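Local coordinates for protein Proline/betaine transporter, RALF (Rickettsia prowazekii str. Madrid E, PDB 4D7R) that probably acts as a guanine nucleotide exchange factor, here as an engineered fusion of a Rickettsia Sec7 domain with a Legionella RalF capping domain, at residues D90-D93 and N94-L98; S176-K179 and S180-M183; D211-A215 and K216-L220; S240-K243 and K244-F248; P306-F309 and S310-L313. All coordinates share one frame; numbering follows the deposited sequence.

Every contact is local, within one continuous stretch. Contacts 1 to 3 lie in the Rickettsia Sec7 domain and contacts 4 and 5 in the Legionella capping domain. Contacts 1, 2 and 5 are surface contacts ruled by polar bonds: a water-bridged first helical turn, a lysine gathering backbone carbonyls, and an asparagine-serine exchange at the entry to a short helix. Contacts 3 and 4 are partly buried and each has an apolar side, a methyl over a ring in one and a helix face against the sheet in the other. Contact 5 touches contact 2 through Phe309 and Ile177, packing between the two fused parts, and contact 3 through Leu313 and Leu220.

Contact 1. Residues D90-D93 and N94-L98; sequences DGVD and NQKVL
With CG1 of Val92 anti to its backbone N (chi1 171°) and the Lys96 chain nearly straight until it turns at chi4 (70°), the two side chains run side by side in the same direction, and Lys96 NZ arrives 3.5 Å from Val92 CG1. A water closes the gap between that ammonium and the backbone: it donates to Val92 O (2.7 Å) and accepts from Lys96 NZ (3.1 Å). Beneath it, the direct helical bond from Lys96 N to Val92 O is weak at 3.4 Å. The flanking bonds are firmer, Gln95 N to Gly91 O at 3.0 Å and Val97 N to Asp93 O at 2.9 Å. Gly91 is the N-cap of helix 92-103 in the Sec7 domain, and Asn94 OD1 lies against its CA (3.4 Å), while Asn94 ND2 bonds to Tyr86 O. A second water donates to both Asp90 OD1 and Gln95 OE1, joining the residue before the cap to the first turn. Asp93 turns to a salt bridge with Lys53. Solvent thus supplements the direct bonds of this helix start: one water bridges Val92 O, weakly bonded by Lys96 N, to the Lys96 ammonium, and the other reconciles two acceptors that could not bond directly.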
# COMPACT_ATOMS: atom_id res chain seq x y z
N ASP A 90 -4.97 -4.72 -4.54
CA ASP A 90 -4.91 -5.94 -5.35
C ASP A 90 -6.33 -6.43 -5.65
O ASP A 90 -6.94 -7.15 -4.87
CB ASP A 90 -4.09 -7.03 -4.64
CG ASP A 90 -3.70 -8.21 -5.52
OD1 ASP A 90 -3.64 -8.04 -6.77
OD2 ASP A 90 -3.36 -9.28 -4.96
N GLY A 91 -6.82 -6.05 -6.81
CA GLY A 91 -8.14 -6.42 -7.29
C GLY A 91 -8.09 -6.52 -8.79
O GLY A 91 -7.23 -5.91 -9.43
N VAL A 92 -9.00 -7.32 -9.37
CA VAL A 92 -9.05 -7.52 -10.81
C VAL A 92 -9.36 -6.18 -11.52
O VAL A 92 -8.66 -5.83 -12.46
CB VAL A 92 -10.07 -8.64 -11.17
CG1 VAL A 92 -10.30 -8.70 -12.67
CG2 VAL A 92 -9.59 -9.99 -10.65
N ASP A 93 -10.38 -5.44 -11.02
CA ASP A 93 -10.79 -4.13 -11.54
C ASP A 93 -9.64 -3.12 -11.31
O ASP A 93 -9.20 -2.45 -12.25
CB ASP A 93 -12.04 -3.63 -10.80
CG ASP A 93 -13.38 -4.20 -11.26
OD1 ASP A 93 -13.39 -4.94 -12.27
OD2 ASP A 93 -14.41 -3.87 -10.62
N ASN A 94 -9.15 -3.06 -10.06
CA ASN A 94 -8.09 -2.16 -9.62
C ASN A 94 -6.86 -2.22 -10.51
O ASN A 94 -6.36 -1.18 -10.95
CB ASN A 94 -7.72 -2.46 -8.18
CG ASN A 94 -8.90 -2.51 -7.23
OD1 ASN A 94 -9.73 -3.43 -7.27
ND2 ASN A 94 -9.03 -1.51 -6.39
N GLN A 95 -6.39 -3.44 -10.81
CA GLN A 95 -5.21 -3.68 -11.64
C GLN A 95 -5.42 -3.13 -13.05
O GLN A 95 -4.51 -2.53 -13.62
CB GLN A 95 -4.90 -5.18 -11.66
CG GLN A 95 -3.64 -5.58 -12.40
CD GLN A 95 -3.47 -7.08 -12.42
OE1 GLN A 95 -3.65 -7.78 -11.40
NE2 GLN A 95 -3.10 -7.62 -13.57
N LYS A 96 -6.63 -3.36 -13.63
CA LYS A 96 -6.94 -2.83 -14.96
C LYS A 96 -7.03 -1.31 -14.98
O LYS A 96 -6.55 -0.68 -15.93
CB LYS A 96 -8.22 -3.45 -15.53
CG LYS A 96 -8.09 -4.91 -15.92
CD LYS A 96 -9.47 -5.52 -16.19
CE LYS A 96 -9.37 -6.90 -16.79
NZ LYS A 96 -8.87 -7.89 -15.79
N VAL A 97 -7.67 -0.72 -13.95
CA VAL A 97 -7.81 0.71 -13.78
C VAL A 97 -6.42 1.37 -13.63
O VAL A 97 -6.15 2.37 -14.28
CB VAL A 97 -8.82 1.07 -12.66
CG1 VAL A 97 -8.73 2.55 -12.28
CG2 VAL A 97 -10.27 0.73 -13.07
N LEU A 98 -5.52 0.75 -12.87
CA LEU A 98 -4.18 1.29 -12.63
C LEU A 98 -3.41 1.36 -13.93
O LEU A 98 -2.85 2.41 -14.24
CB LEU A 98 -3.43 0.47 -11.57
CG LEU A 98 -1.92 0.81 -11.37
CD1 LEU A 98 -1.71 2.29 -11.08
CD2 LEU A 98 -1.30 -0.05 -10.24
O HOH W 1 -2.70 -6.79 -8.87
O HOH W 2 -6.88 -7.65 -13.47

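Contact 2. Residues S176-K179 and S180-M183; sequences SIAK and SKKM
Lys182 NZ donates to Ile177 O over 2.6 Å, approaching in the carbonyl plane on a lone pair, a short bond in a surface loop of the Sec7 domain. The lysine chain is extended as far as CE and then bends (chi4 -54°), which swings the ammonium back over the start of the loop. On the way, Lys182 CG passes 3.9 Å from Ile177 CG2, the branch that sits anti to the isoleucine N, and the two side chains cross obliquely. The same nitrogen also bonds to Asp171 O and Asn174 O, so three backbone carbonyls grip one ammonium. The positive charge probably offsets the carbonyl dipoles gathered there.

Farther out, the lysine is brought round by a beta turn at Ala178-Lys181. Lys181 N donates to Ala178 O at 2.8 Å, coming from above the carbonyl plane (52° out of it), and Lys182 N adds a weak bond to Lys179 O at 3.4 Å. Ala178 CB and Lys181 CG graze at 4.2 Å.

The loop joins helix 155-173 to helix 185-191. Lys182 lies against Leu172, and Met183 against Leu168, both of the first of these helices; Met183 N bonds to Asp171 OD1, while Met183 O takes a bond from Tyr210 OH of helix 203-215. Ile177 packs on Phe309 of the capping domain, a neighbour that the fusion supplies, in the loop between strand 298-304 and helix 311-314.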
# COMPACT_ATOMS: atom_id res chain seq x y z
N SER A 176 18.91 11.21 10.27
CA SER A 176 19.51 10.15 11.07
C SER A 176 20.66 9.48 10.32
O SER A 176 21.41 8.71 10.92
CB SER A 176 18.46 9.13 11.49
OG SER A 176 17.44 9.76 12.25
N ILE A 177 20.77 9.81 9.05
CA ILE A 177 21.85 9.38 8.20
C ILE A 177 22.78 10.58 8.04
O ILE A 177 22.56 11.45 7.28
CB ILE A 177 21.32 8.81 6.88
CG1 ILE A 177 20.46 7.59 7.18
CG2 ILE A 177 22.44 8.37 6.00
CD1 ILE A 177 19.63 7.11 6.06
N ALA A 178 23.84 10.62 8.82
CA ALA A 178 24.73 11.78 8.83
C ALA A 178 25.33 12.09 7.47
O ALA A 178 25.48 11.19 6.65
CB ALA A 178 25.84 11.58 9.86
N LYS A 179 25.68 13.38 7.24
CA LYS A 179 26.32 13.85 6.02
C LYS A 179 27.46 12.91 5.56
O LYS A 179 27.49 12.54 4.38
CB LYS A 179 26.86 15.29 6.20
CG LYS A 179 27.53 15.85 4.95
CD LYS A 179 28.02 17.26 5.11
CE LYS A 179 28.68 17.76 3.85
NZ LYS A 179 30.10 17.33 3.80
N SER A 180 28.34 12.49 6.48
CA SER A 180 29.47 11.60 6.18
C SER A 180 29.06 10.18 5.78
O SER A 180 29.85 9.49 5.14
CB SER A 180 30.47 11.58 7.34
OG SER A 180 29.90 11.05 8.52
N LYS A 181 27.82 9.77 6.10
CA LYS A 181 27.33 8.41 5.78
C LYS A 181 26.42 8.35 4.56
O LYS A 181 26.06 7.25 4.12
CB LYS A 181 26.60 7.81 7.01
CG LYS A 181 27.36 7.99 8.33
CD LYS A 181 28.54 7.04 8.52
CE LYS A 181 29.45 7.52 9.63
NZ LYS A 181 28.82 7.47 10.98
N LYS A 182 26.06 9.51 4.00
CA LYS A 182 25.15 9.53 2.85
C LYS A 182 25.72 8.85 1.59
O LYS A 182 26.93 8.90 1.36
CB LYS A 182 24.60 10.95 2.59
CG LYS A 182 23.61 11.33 3.68
CD LYS A 182 23.03 12.68 3.50
CE LYS A 182 22.27 13.11 4.72
NZ LYS A 182 21.22 12.12 5.13
N MET A 183 24.86 8.12 0.85
CA MET A 183 25.25 7.41 -0.37
C MET A 183 25.83 8.41 -1.37
O MET A 183 25.28 9.50 -1.53
CB MET A 183 24.03 6.65 -0.93
CG MET A 183 24.34 5.75 -2.11
SD MET A 183 22.82 5.09 -2.85
CE MET A 183 23.15 3.33 -2.71

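Contact 3. Residues D211-A215 and K216-L220; sequences DEIEA and KPFKL
Phe218 turns back toward Ile213, its CG anti to its own carbonyl carbon and beside the backbone N (chi1 -79°), so that CB and CG serve to carry the ring across to the end of helix 203-215. Along the ring, CD2 comes within 4.2 Å of Ile213 CD1, and CE2 closes to 3.9 Å of that methyl. At the tip, CZ also meets Ile213 CD1 at 3.9 Å, and the methyl sits over one face. This is a CH-pi contact, with Ile213 CD1 3.9 Å from the Phe218 ring centroid and 16° off the ring normal.

The backbone between them ends the helix. Lys216, the first residue to leave helical angles, still gives its N to Glu212 O at 2.8 Å, in a bent bond (139° at the hydrogen). The side chains of this pair keep apart, with Glu212 OE1 and Lys216 NZ 5.8 Å from each other. Ile213 O and Lys216 O approach to 3.2 Å as two acceptors; His173 NE2 bonds to the first and Arg117 NH2 to the second, which probably offsets the repulsion between the two oxygens.

Arg117, from helix 112-121, also reaches Pro217 O, and Asn169 of helix 155-173 bonds to Phe218 N. Ile213 and Phe218 both rest on Leu113, with Leu116 and Thr165 also against the ring, so the helix exit is held between helices 112-121 and 155-173 of the Sec7 domain.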
# COMPACT_ATOMS: atom_id res chain seq x y z
N ASP A 211 21.69 14.41 -8.59
CA ASP A 211 21.76 15.84 -8.27
C ASP A 211 20.42 16.48 -7.96
O ASP A 211 20.31 17.26 -7.01
CB ASP A 211 22.46 16.64 -9.40
CG ASP A 211 23.93 16.35 -9.64
OD1 ASP A 211 24.56 15.71 -8.77
OD2 ASP A 211 24.46 16.80 -10.67
N GLU A 212 19.38 16.17 -8.77
CA GLU A 212 18.06 16.74 -8.59
C GLU A 212 17.40 16.25 -7.31
O GLU A 212 16.80 17.06 -6.62
CB GLU A 212 17.15 16.52 -9.81
CG GLU A 212 17.60 17.29 -11.05
CD GLU A 212 17.68 18.80 -10.92
OE1 GLU A 212 16.71 19.41 -10.43
OE2 GLU A 212 18.72 19.37 -11.33
N ILE A 213 17.53 14.98 -7.00
CA ILE A 213 16.98 14.45 -5.79
C ILE A 213 17.69 15.07 -4.59
O ILE A 213 17.08 15.38 -3.63
CB ILE A 213 17.09 12.93 -5.77
CG1 ILE A 213 16.04 12.37 -6.69
CG2 ILE A 213 16.84 12.37 -4.37
CD1 ILE A 213 14.64 12.63 -6.17
N GLU A 214 19.00 15.17 -4.64
CA GLU A 214 19.78 15.83 -3.60
C GLU A 214 19.25 17.26 -3.37
O GLU A 214 18.99 17.63 -2.22
CB GLU A 214 21.27 15.84 -3.95
CG GLU A 214 22.13 16.61 -2.97
CD GLU A 214 23.59 16.62 -3.38
OE1 GLU A 214 23.90 17.17 -4.45
OE2 GLU A 214 24.41 16.04 -2.64
N ALA A 215 19.05 18.03 -4.45
CA ALA A 215 18.59 19.42 -4.37
C ALA A 215 17.14 19.58 -3.97
O ALA A 215 16.77 20.59 -3.37
CB ALA A 215 18.86 20.13 -5.68
N LYS A 216 16.29 18.60 -4.33
CA LYS A 216 14.87 18.69 -4.05
C LYS A 216 14.31 17.31 -3.71
O LYS A 216 14.19 16.48 -4.62
CB LYS A 216 14.16 19.30 -5.28
CG LYS A 216 12.78 19.89 -5.01
CD LYS A 216 11.80 19.65 -6.17
CE LYS A 216 12.19 20.30 -7.48
NZ LYS A 216 11.25 19.95 -8.58
N PRO A 217 13.96 17.04 -2.46
CA PRO A 217 13.43 15.71 -2.16
C PRO A 217 12.10 15.48 -2.83
O PRO A 217 11.55 16.39 -3.29
CB PRO A 217 13.20 15.75 -0.66
CG PRO A 217 13.06 17.19 -0.30
CD PRO A 217 13.94 17.90 -1.26
N PHE A 218 11.59 14.27 -2.81
CA PHE A 218 10.26 14.03 -3.36
C PHE A 218 9.22 14.66 -2.41
O PHE A 218 9.44 14.71 -1.19
CB PHE A 218 9.97 12.51 -3.40
CG PHE A 218 10.58 11.73 -4.54
CD1 PHE A 218 10.22 11.99 -5.85
CD2 PHE A 218 11.46 10.68 -4.29
CE1 PHE A 218 10.77 11.26 -6.91
CE2 PHE A 218 12.01 9.94 -5.34
CZ PHE A 218 11.66 10.23 -6.65
N LYS A 219 8.10 15.13 -2.99
CA LYS A 219 6.91 15.55 -2.26
C LYS A 219 6.12 14.22 -2.17
O LYS A 219 5.66 13.70 -3.20
CB LYS A 219 6.10 16.61 -3.04
CG LYS A 219 6.75 18.00 -3.11
CD LYS A 219 6.88 18.72 -1.75
CE LYS A 219 5.59 19.27 -1.19
NZ LYS A 219 5.77 19.83 0.18
N LEU A 220 6.13 13.59 -0.99
CA LEU A 220 5.45 12.31 -0.78
C LEU A 220 4.33 12.55 0.21
O LEU A 220 4.56 12.82 1.39
CB LEU A 220 6.38 11.20 -0.25
CG LEU A 220 7.66 10.83 -1.02
CD1 LEU A 220 8.57 9.98 -0.16
CD2 LEU A 220 7.36 10.12 -2.34

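Contact 4. Residues S240-K243 and K244-F248; sequences STFK and KLDSF
Helix 240-248 of the capping domain is amphipathic, and its opening turns pair residues four apart. Lys244 N donates to Ser240 O at 3.1 Å, Leu245 N to Thr241 O at 2.9 Å and Asp246 N to Phe242 O at 2.8 Å. Lys243 O receives two donors from one residue: Ser247 N at 3.1 Å, and more weakly Ser247 OG at 3.3 Å, the hydroxyl lying beside its own backbone N (chi1 -63°) and so turned back along the helix. On the outer side the straight chain of Lys244 runs alongside Ser240, CG lying 3.4 Å from Ser240 O and CE 3.8 Å from Ser240 OG, an apolar shaft passing over polar atoms. Asp246 leans its carboxylate toward the Phe242 ring only obliquely; OD1 goes to a salt bridge with Lys285 of strand 284-292, which ties this flank of the helix to the sheet. Thr241 OG1 bonds to Asp340 O, just beyond helix 330-339. The buried face carries Phe242 and Leu245, which both rest on Val303 of strand 298-304 and Val320 of strand 319-324; Leu245 also meets Ile301 and Ile288, so the helix packs across neighbouring strands of the antiparallel sheet.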
# COMPACT_ATOMS: atom_id res chain seq x y z
N SER A 240 3.03 -10.08 23.65
CA SER A 240 3.20 -11.53 23.43
C SER A 240 2.68 -11.95 22.04
O SER A 240 3.35 -12.72 21.35
CB SER A 240 2.48 -12.30 24.54
OG SER A 240 2.31 -13.67 24.22
N THR A 241 1.52 -11.41 21.63
CA THR A 241 0.91 -11.69 20.32
C THR A 241 1.78 -11.17 19.18
O THR A 241 1.96 -11.88 18.19
CB THR A 241 -0.53 -11.17 20.28
OG1 THR A 241 -1.24 -11.67 21.41
CG2 THR A 241 -1.26 -11.54 18.98
N PHE A 242 2.34 -9.95 19.32
CA PHE A 242 3.22 -9.37 18.31
C PHE A 242 4.46 -10.24 18.07
O PHE A 242 4.82 -10.50 16.91
CB PHE A 242 3.64 -7.93 18.69
CG PHE A 242 4.48 -7.28 17.61
CD1 PHE A 242 5.87 -7.43 17.60
CD2 PHE A 242 3.89 -6.53 16.61
CE1 PHE A 242 6.64 -6.85 16.59
CE2 PHE A 242 4.67 -5.95 15.60
CZ PHE A 242 6.04 -6.13 15.59
N LYS A 243 5.12 -10.68 19.17
CA LYS A 243 6.32 -11.53 19.11
C LYS A 243 6.01 -12.84 18.40
O LYS A 243 6.74 -13.20 17.48
CB LYS A 243 6.87 -11.77 20.53
CG LYS A 243 7.32 -10.49 21.23
CD LYS A 243 8.17 -10.78 22.46
CE LYS A 243 7.52 -10.32 23.75
NZ LYS A 243 7.28 -11.46 24.69
N LYS A 244 4.88 -13.48 18.73
CA LYS A 244 4.44 -14.73 18.08
C LYS A 244 4.12 -14.53 16.59
O LYS A 244 4.44 -15.40 15.77
CB LYS A 244 3.23 -15.33 18.80
CG LYS A 244 3.55 -15.94 20.15
CD LYS A 244 2.26 -16.20 20.91
CE LYS A 244 2.50 -16.90 22.22
NZ LYS A 244 1.22 -17.25 22.89
N LEU A 245 3.52 -13.38 16.26
CA LEU A 245 3.14 -13.00 14.89
C LEU A 245 4.39 -12.82 14.06
O LEU A 245 4.50 -13.35 12.95
CB LEU A 245 2.33 -11.69 14.93
CG LEU A 245 1.72 -11.21 13.60
CD1 LEU A 245 0.59 -12.11 13.13
CD2 LEU A 245 1.20 -9.80 13.75
N ASP A 246 5.36 -12.09 14.64
CA ASP A 246 6.66 -11.81 14.03
C ASP A 246 7.38 -13.11 13.66
O ASP A 246 7.86 -13.24 12.53
CB ASP A 246 7.51 -10.93 14.97
CG ASP A 246 8.72 -10.29 14.35
OD1 ASP A 246 8.78 -10.20 13.10
OD2 ASP A 246 9.61 -9.84 15.11
N SER A 247 7.40 -14.09 14.59
CA SER A 247 8.04 -15.39 14.38
C SER A 247 7.31 -16.21 13.32
O SER A 247 7.95 -16.85 12.48
CB SER A 247 8.12 -16.18 15.68
OG SER A 247 8.93 -15.50 16.63
N PHE A 248 5.96 -16.14 13.32
CA PHE A 248 5.12 -16.84 12.36
C PHE A 248 5.46 -16.53 10.90
O PHE A 248 5.30 -17.41 10.05
CB PHE A 248 3.64 -16.57 12.63
CG PHE A 248 2.70 -17.49 11.89
CD1 PHE A 248 2.36 -18.72 12.42
CD2 PHE A 248 2.15 -17.10 10.67
CE1 PHE A 248 1.49 -19.57 11.73
CE2 PHE A 248 1.29 -17.95 9.98
CZ PHE A 248 0.97 -19.19 10.51

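Contact 5. Residues P306-F309 and S310-L313; sequences PNIF and SKWL
Asn307 and Ser310 exchange side-chain and backbone bonds in the pattern of a capping box, at the entry to the short helix that includes 311-314 in the capping domain. The side-chain to backbone bonds run both ways: Asn307 N donates to Ser310 OG at 2.9 Å, and Ser310 N donates to Asn307 OD1, also at 2.9 Å but from above the amide plane (46° out of it). Asn307 CG stands between its backbone N and carbonyl carbon (chi1 62°), which folds the amide over the turn. There OD1 also takes a weak bond from Phe309 N, closing an Asx turn; ND2 is held by Ser279 O. Across the interface between the two fused domains, Ile308 O takes a bond from Asn174 ND2.

Of backbone bonds, Lys311 N reaches Asn307 O at 3.1 Å, nearly straight off the carbonyl, and so adds an i to i+4 backbone bond.

In van der Waals packing, the aliphatic chain of Lys311 lays CG on Asn307 O and Ile308 O. Apolar packing brings Phe309 ring to ring with Phe280 within the capping domain, and Trp312 onto Thr170 and His173 of the Sec7 domain. Ser310 OG, besides accepting from Asn307 N, lies 3.6 Å from Pro306 CA.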
# COMPACT_ATOMS: atom_id res chain seq x y z
N PRO A 306 10.11 -0.60 12.77
CA PRO A 306 10.92 0.55 12.36
C PRO A 306 12.40 0.26 12.25
O PRO A 306 12.94 -0.62 12.90
CB PRO A 306 10.66 1.57 13.47
CG PRO A 306 10.37 0.72 14.69
CD PRO A 306 9.50 -0.37 14.10
N ASN A 307 13.03 0.97 11.32
CA ASN A 307 14.47 0.91 11.15
C ASN A 307 14.96 2.33 10.88
O ASN A 307 14.15 3.24 10.69
CB ASN A 307 14.87 -0.11 10.09
CG ASN A 307 14.35 0.21 8.72
OD1 ASN A 307 14.73 1.22 8.12
ND2 ASN A 307 13.50 -0.66 8.18
N ILE A 308 16.26 2.54 10.85
CA ILE A 308 16.83 3.87 10.66
C ILE A 308 16.37 4.54 9.36
O ILE A 308 16.27 5.77 9.32
CB ILE A 308 18.37 3.80 10.82
CG1 ILE A 308 18.98 5.20 11.03
CG2 ILE A 308 19.03 3.05 9.65
CD1 ILE A 308 20.50 5.22 11.39
N PHE A 309 16.10 3.76 8.30
CA PHE A 309 15.63 4.34 7.03
C PHE A 309 14.15 4.63 7.04
O PHE A 309 13.72 5.70 6.59
CB PHE A 309 16.00 3.45 5.80
CG PHE A 309 17.48 3.16 5.67
CD1 PHE A 309 18.32 4.06 5.03
CD2 PHE A 309 18.02 2.00 6.21
CE1 PHE A 309 19.70 3.81 4.94
CE2 PHE A 309 19.40 1.75 6.12
CZ PHE A 309 20.23 2.66 5.50
N SER A 310 13.36 3.66 7.52
CA SER A 310 11.91 3.75 7.48
C SER A 310 11.32 4.81 8.38
O SER A 310 10.32 5.41 8.01
CB SER A 310 11.26 2.41 7.80
OG SER A 310 11.39 2.11 9.18
N LYS A 311 11.94 5.02 9.56
CA LYS A 311 11.42 5.96 10.57
C LYS A 311 11.23 7.40 10.09
O LYS A 311 10.31 8.09 10.56
CB LYS A 311 12.22 5.86 11.87
CG LYS A 311 13.64 6.40 11.77
CD LYS A 311 14.30 6.48 13.13
CE LYS A 311 15.58 7.28 13.04
NZ LYS A 311 16.36 7.23 14.29
N TRP A 312 12.05 7.84 9.12
CA TRP A 312 11.98 9.18 8.57
C TRP A 312 10.57 9.48 7.99
O TRP A 312 10.07 10.59 8.13
CB TRP A 312 13.04 9.35 7.47
CG TRP A 312 13.07 10.74 6.90
CD1 TRP A 312 13.15 11.91 7.60
CD2 TRP A 312 12.96 11.10 5.53
NE1 TRP A 312 13.11 12.98 6.74
CE2 TRP A 312 12.99 12.51 5.46
CE3 TRP A 312 12.91 10.37 4.33
CZ2 TRP A 312 12.93 13.21 4.25
CZ3 TRP A 312 12.82 11.07 3.13
CH2 TRP A 312 12.83 12.47 3.10
N LEU A 313 9.94 8.48 7.37
CA LEU A 313 8.64 8.62 6.70
C LEU A 313 7.51 7.83 7.35
O LEU A 313 6.34 8.16 7.13
CB LEU A 313 8.78 8.20 5.23
CG LEU A 313 9.70 9.09 4.38
CD1 LEU A 313 10.01 8.45 3.07
CD2 LEU A 313 9.07 10.47 4.12